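PDB 3P91: proliferating cell nuclear antigen from Entamoeba histolytica, which forms a trimeric ring, the sliding clamp of DNA replication, and probably raises the processivity of DNA polymerase delta during leading-strand elongation. Local coordinates for residues S156-D161 against C181-T186; C5-K10 against K69-G74. One frame throughout, in Å; residues are numbered along the deposited sequence.

Interaction 1: S156-D161 against C181-T186; sequences SALGDD and CETCMT
Leu-158, in the last turn of helix 145-158, meets strand 181-188 through both its side chain and its carbonyl, while Ala-157 O, in the residue before it, accepts a weak hydrogen bond from Lys-82 NZ of a second subunit. The CB of Leu-158 lies 4.0 Å from Thr-183 OG1, the two side chains crossing at about a right angle. With CG anti to its own carbonyl carbon (chi1 -58°), the leucine brings CD1 near the same hydroxyl, slightly farther off than CB. Separately, Leu-158 O approaches Cys-181 CB at 4.0 Å. No direct hydrogen bond joins the segments. A water lies between them instead, 2.7 Å from Leu-158 O and 2.6 Å from Thr-183 OG1, with a weak bond to Cys-181 O; it cannot donate to every acceptor around it at the same time. The carbonyl at the helix end thus accepts from a water that also meets the strand. Gly-159 then leaves helical geometry. In the second subunit, Lys-82 packs on Leu-158, Ile-83 on Cys-181 and Phe-118 on Thr-183. Residues 182-186 pair antiparallel with a strand of the same neighbour, continuing the sheet from one chain into the next: the subunit interface of a PCNA-type ring, with helix 145-158 packed beside the strand that joins the two chains.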
loop_
_atom_site.group_PDB
_atom_site.type_symbol
_atom_site.label_atom_id
_atom_site.label_comp_id
_atom_site.label_asym_id
_atom_site.label_seq_id
_atom_site.Cartn_x
_atom_site.Cartn_y
_atom_site.Cartn_z
ATOM N N SER A 156 11.789 3.805 16.757
ATOM C CA SER A 156 11.910 2.362 16.548
ATOM C C SER A 156 12.844 2.058 15.385
ATOM O O SER A 156 13.597 1.084 15.413
ATOM C CB SER A 156 10.543 1.741 16.270
ATOM O OG SER A 156 9.612 2.087 17.278
ATOM N N ALA A 157 12.782 2.901 14.362
ATOM C CA ALA A 157 13.616 2.744 13.185
ATOM C C ALA A 157 15.065 3.131 13.446
ATOM O O ALA A 157 15.982 2.508 12.914
ATOM C CB ALA A 157 13.058 3.568 12.035
ATOM N N LEU A 158 15.264 4.158 14.264
ATOM C CA LEU A 158 16.583 4.747 14.447
ATOM C C LEU A 158 17.221 4.405 15.789
ATOM O O LEU A 158 18.408 4.660 16.002
ATOM C CB LEU A 158 16.478 6.259 14.320
ATOM C CG LEU A 158 15.918 6.795 13.009
ATOM C CD1 LEU A 158 15.534 8.253 13.149
ATOM C CD2 LEU A 158 16.914 6.597 11.866
ATOM N N GLY A 159 16.438 3.839 16.698
ATOM C CA GLY A 159 16.924 3.589 18.039
ATOM C C GLY A 159 17.274 2.143 18.311
ATOM O O GLY A 159 17.231 1.303 17.415
ATOM N N ASP A 160 17.634 1.868 19.562
ATOM C CA ASP A 160 17.896 0.510 20.025
ATOM C C ASP A 160 16.721 -0.022 20.845
ATOM O O ASP A 160 15.619 -0.179 20.326
ATOM C CB ASP A 160 19.203 0.438 20.832
ATOM C CG ASP A 160 19.166 1.284 22.107
ATOM O OD1 ASP A 160 18.274 2.151 22.228
ATOM O OD2 ASP A 160 20.034 1.086 22.989
ATOM N N ASP A 161 16.957 -0.289 22.125
ATOM C CA ASP A 161 15.968 -0.946 22.971
ATOM C C ASP A 161 15.317 0.007 23.962
ATOM O O ASP A 161 14.273 -0.304 24.530
ATOM C CB ASP A 161 16.615 -2.112 23.727
ATOM N N CYS A 181 23.099 5.870 14.896
ATOM C CA CYS A 181 22.428 7.137 15.083
ATOM C C CYS A 181 22.197 7.435 16.554
ATOM O O CYS A 181 21.887 6.539 17.327
ATOM C CB CYS A 181 21.093 7.092 14.343
ATOM S SG CYS A 181 20.291 8.671 14.125
ATOM N N GLU A 182 22.372 8.693 16.941
ATOM C CA GLU A 182 21.895 9.169 18.230
ATOM C C GLU A 182 20.833 10.215 17.937
ATOM O O GLU A 182 21.074 11.159 17.197
ATOM C CB GLU A 182 23.028 9.760 19.072
ATOM N N THR A 183 19.644 10.029 18.497
ATOM C CA THR A 183 18.517 10.884 18.164
ATOM C C THR A 183 17.994 11.634 19.374
ATOM O O THR A 183 18.016 11.128 20.488
ATOM C CB THR A 183 17.374 10.074 17.551
ATOM O OG1 THR A 183 17.875 9.305 16.450
ATOM C CG2 THR A 183 16.269 10.990 17.067
ATOM N N CYS A 184 17.519 12.849 19.137
ATOM C CA CYS A 184 17.009 13.692 20.196
ATOM C C CYS A 184 15.912 14.601 19.661
ATOM O O CYS A 184 16.176 15.465 18.830
ATOM C CB CYS A 184 18.140 14.545 20.762
ATOM S SG CYS A 184 17.651 15.581 22.157
ATOM N N MET A 185 14.683 14.387 20.126
ATOM C CA MET A 185 13.573 15.292 19.833
ATOM C C MET A 185 13.323 16.158 21.057
ATOM O O MET A 185 13.362 15.678 22.186
ATOM C CB MET A 185 12.293 14.528 19.447
ATOM N N THR A 186 13.089 17.443 20.835
ATOM C CA THR A 186 12.830 18.358 21.931
ATOM C C THR A 186 11.563 19.156 21.676
ATOM O O THR A 186 11.426 19.820 20.645
ATOM C CB THR A 186 14.007 19.322 22.171
ATOM O OG1 THR A 186 15.090 18.608 22.771
ATOM C CG2 THR A 186 13.597 20.451 23.099
HETATM O O HOH W 1 19.003 7.040 17.014
#

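Interaction 2: C5-K10 against K69-G74; sequences CAFHAK and KPITLG
The contact belongs to the margin of the apolar layer between two antiparallel sheets in the N-terminal domain of the clamp, at a classic beta bulge at the start of strand 7-11: Ala-6 and Phe-7 both face Val-97 of the neighbouring strand 92-97. Phe-7 points toward strand 71-76, the outermost strand of the other sheet within this chain, and meets Ile-71 there. The touching atom on the isoleucine is CD1, which comes to 3.4 Å from Phe-7 CB and 3.9 Å from Phe-7 CG, so the methyl rests against the root of the aromatic side chain and reaches its ring obliquely. The two side chains cross at about a right angle. Ile-71 holds CG1 between its backbone N and carbonyl carbon (chi1 66°), and from there the extended second torsion, -170°, sends CD1 across the gap between the strands. The Phe-7 ring also meets that of Phe-65, the planes at about 80°, and its side chain touches Cys-67. Farther out, Ala-6 O lies 4.5 Å from Ile-71 CD1. Behind strand 71-76, Cys-35 of the adjacent strand 30-36 touches both Ile-71 and Leu-73, and Leu-73 reaches Val-97 and Leu-122. With no hydrogen bond or salt bridge between the segments, the join is apolar: the closest touch is one methyl against the base of one aromatic side chain, and the two strands pair with different neighbours, each in its own sheet.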
loop_
_atom_site.group_PDB
_atom_site.type_symbol
_atom_site.label_atom_id
_atom_site.label_comp_id
_atom_site.label_asym_id
_atom_site.label_seq_id
_atom_site.Cartn_x
_atom_site.Cartn_y
_atom_site.Cartn_z
ATOM N N CYS A 5 -31.273 -12.551 28.147
ATOM C CA CYS A 5 -29.840 -12.455 27.845
ATOM C C CYS A 5 -29.012 -12.023 29.046
ATOM O O CYS A 5 -29.372 -11.073 29.741
ATOM C CB CYS A 5 -29.594 -11.448 26.728
ATOM S SG CYS A 5 -30.096 -11.972 25.101
ATOM N N ALA A 6 -27.889 -12.702 29.264
ATOM C CA ALA A 6 -26.965 -12.353 30.338
ATOM C C ALA A 6 -26.327 -10.990 30.098
ATOM O O ALA A 6 -26.008 -10.254 31.041
ATOM C CB ALA A 6 -25.892 -13.412 30.472
ATOM N N PHE A 7 -26.144 -10.656 28.827
ATOM C CA PHE A 7 -25.512 -9.403 28.465
ATOM C C PHE A 7 -26.037 -8.877 27.139
ATOM O O PHE A 7 -26.109 -9.604 26.149
ATOM C CB PHE A 7 -23.988 -9.574 28.424
ATOM C CG PHE A 7 -23.241 -8.304 28.128
ATOM C CD1 PHE A 7 -23.320 -7.221 28.988
ATOM C CD2 PHE A 7 -22.460 -8.193 26.988
ATOM C CE1 PHE A 7 -22.642 -6.054 28.713
ATOM C CE2 PHE A 7 -21.778 -7.027 26.710
ATOM C CZ PHE A 7 -21.868 -5.958 27.572
ATOM N N HIS A 8 -26.420 -7.606 27.137
ATOM C CA HIS A 8 -26.793 -6.913 25.912
ATOM C C HIS A 8 -26.212 -5.498 25.893
ATOM O O HIS A 8 -26.321 -4.756 26.861
ATOM C CB HIS A 8 -28.316 -6.886 25.754
ATOM C CG HIS A 8 -28.803 -5.952 24.690
ATOM N ND1 HIS A 8 -28.706 -6.237 23.345
ATOM C CD2 HIS A 8 -29.394 -4.737 24.775
ATOM C CE1 HIS A 8 -29.211 -5.236 22.648
ATOM N NE2 HIS A 8 -29.634 -4.313 23.492
ATOM N N ALA A 9 -25.591 -5.123 24.785
ATOM C CA ALA A 9 -25.015 -3.789 24.681
ATOM C C ALA A 9 -25.010 -3.268 23.250
ATOM O O ALA A 9 -24.576 -3.963 22.336
ATOM C CB ALA A 9 -23.602 -3.779 25.254
ATOM N N LYS A 10 -25.500 -2.047 23.057
ATOM C CA LYS A 10 -25.349 -1.383 21.772
ATOM C C LYS A 10 -24.568 -0.101 21.916
ATOM O O LYS A 10 -24.921 0.761 22.711
ATOM C CB LYS A 10 -26.694 -1.074 21.125
ATOM C CG LYS A 10 -26.545 -0.395 19.771
ATOM C CD LYS A 10 -27.895 -0.120 19.166
ATOM C CE LYS A 10 -28.647 0.866 20.032
ATOM N NZ LYS A 10 -30.097 0.540 20.129
ATOM N N LYS A 69 -25.834 -9.169 36.250
ATOM C CA LYS A 69 -24.802 -9.802 37.050
ATOM C C LYS A 69 -23.489 -9.790 36.268
ATOM O O LYS A 69 -23.489 -9.906 35.042
ATOM C CB LYS A 69 -25.219 -11.228 37.420
ATOM C CG LYS A 69 -26.573 -11.287 38.124
ATOM C CD LYS A 69 -26.960 -12.702 38.573
ATOM N N PRO A 70 -22.365 -9.639 36.979
ATOM C CA PRO A 70 -21.043 -9.612 36.345
ATOM C C PRO A 70 -20.734 -10.889 35.573
ATOM O O PRO A 70 -21.012 -11.988 36.035
ATOM C CB PRO A 70 -20.088 -9.483 37.534
ATOM C CG PRO A 70 -20.913 -8.902 38.621
ATOM C CD PRO A 70 -22.280 -9.468 38.437
ATOM N N ILE A 71 -20.153 -10.726 34.392
ATOM C CA ILE A 71 -19.686 -11.850 33.598
ATOM C C ILE A 71 -18.302 -11.520 33.067
ATOM O O ILE A 71 -17.914 -10.352 33.011
ATOM C CB ILE A 71 -20.618 -12.116 32.420
ATOM C CG1 ILE A 71 -20.578 -10.953 31.435
ATOM C CG2 ILE A 71 -22.040 -12.316 32.904
ATOM C CD1 ILE A 71 -21.646 -11.053 30.383
ATOM N N THR A 72 -17.546 -12.547 32.698
ATOM C CA THR A 72 -16.234 -12.334 32.110
ATOM C C THR A 72 -16.131 -13.090 30.796
ATOM O O THR A 72 -16.290 -14.303 30.763
ATOM C CB THR A 72 -15.095 -12.754 33.062
ATOM O OG1 THR A 72 -13.955 -13.155 32.293
ATOM C CG2 THR A 72 -15.525 -13.908 33.928
ATOM N N LEU A 73 -15.880 -12.364 29.712
ATOM C CA LEU A 73 -15.764 -12.975 28.391
ATOM C C LEU A 73 -14.309 -13.154 27.977
ATOM O O LEU A 73 -13.577 -12.182 27.827
ATOM C CB LEU A 73 -16.484 -12.126 27.345
ATOM C CG LEU A 73 -17.888 -11.628 27.675
ATOM C CD1 LEU A 73 -18.254 -10.515 26.730
ATOM C CD2 LEU A 73 -18.906 -12.742 27.597
ATOM N N GLY A 74 -13.903 -14.406 27.793
ATOM C CA GLY A 74 -12.563 -14.725 27.342
ATOM C C GLY A 74 -12.420 -14.520 25.847
ATOM O O GLY A 74 -12.929 -15.303 25.051
#

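In the fold
Interactions 1 and 2 lie on opposite sides of the chain's centre, their centres about 44 Å apart and their nearest atoms about 29 Å apart, one in the C-terminal and one in the N-terminal domain of the clamp. They share no secondary-structure element. Interaction 1 is buried and sets a helix end beside a sheet edge that a second subunit extends; a water and polar atoms take part in it. Interaction 2 is only partly buried, joins strands of two sheets within one domain by apolar contact, and no other chain of the assembly touches its segments. The water-mediated contact thus lies at the subunit boundary, the apolar one within a single domain.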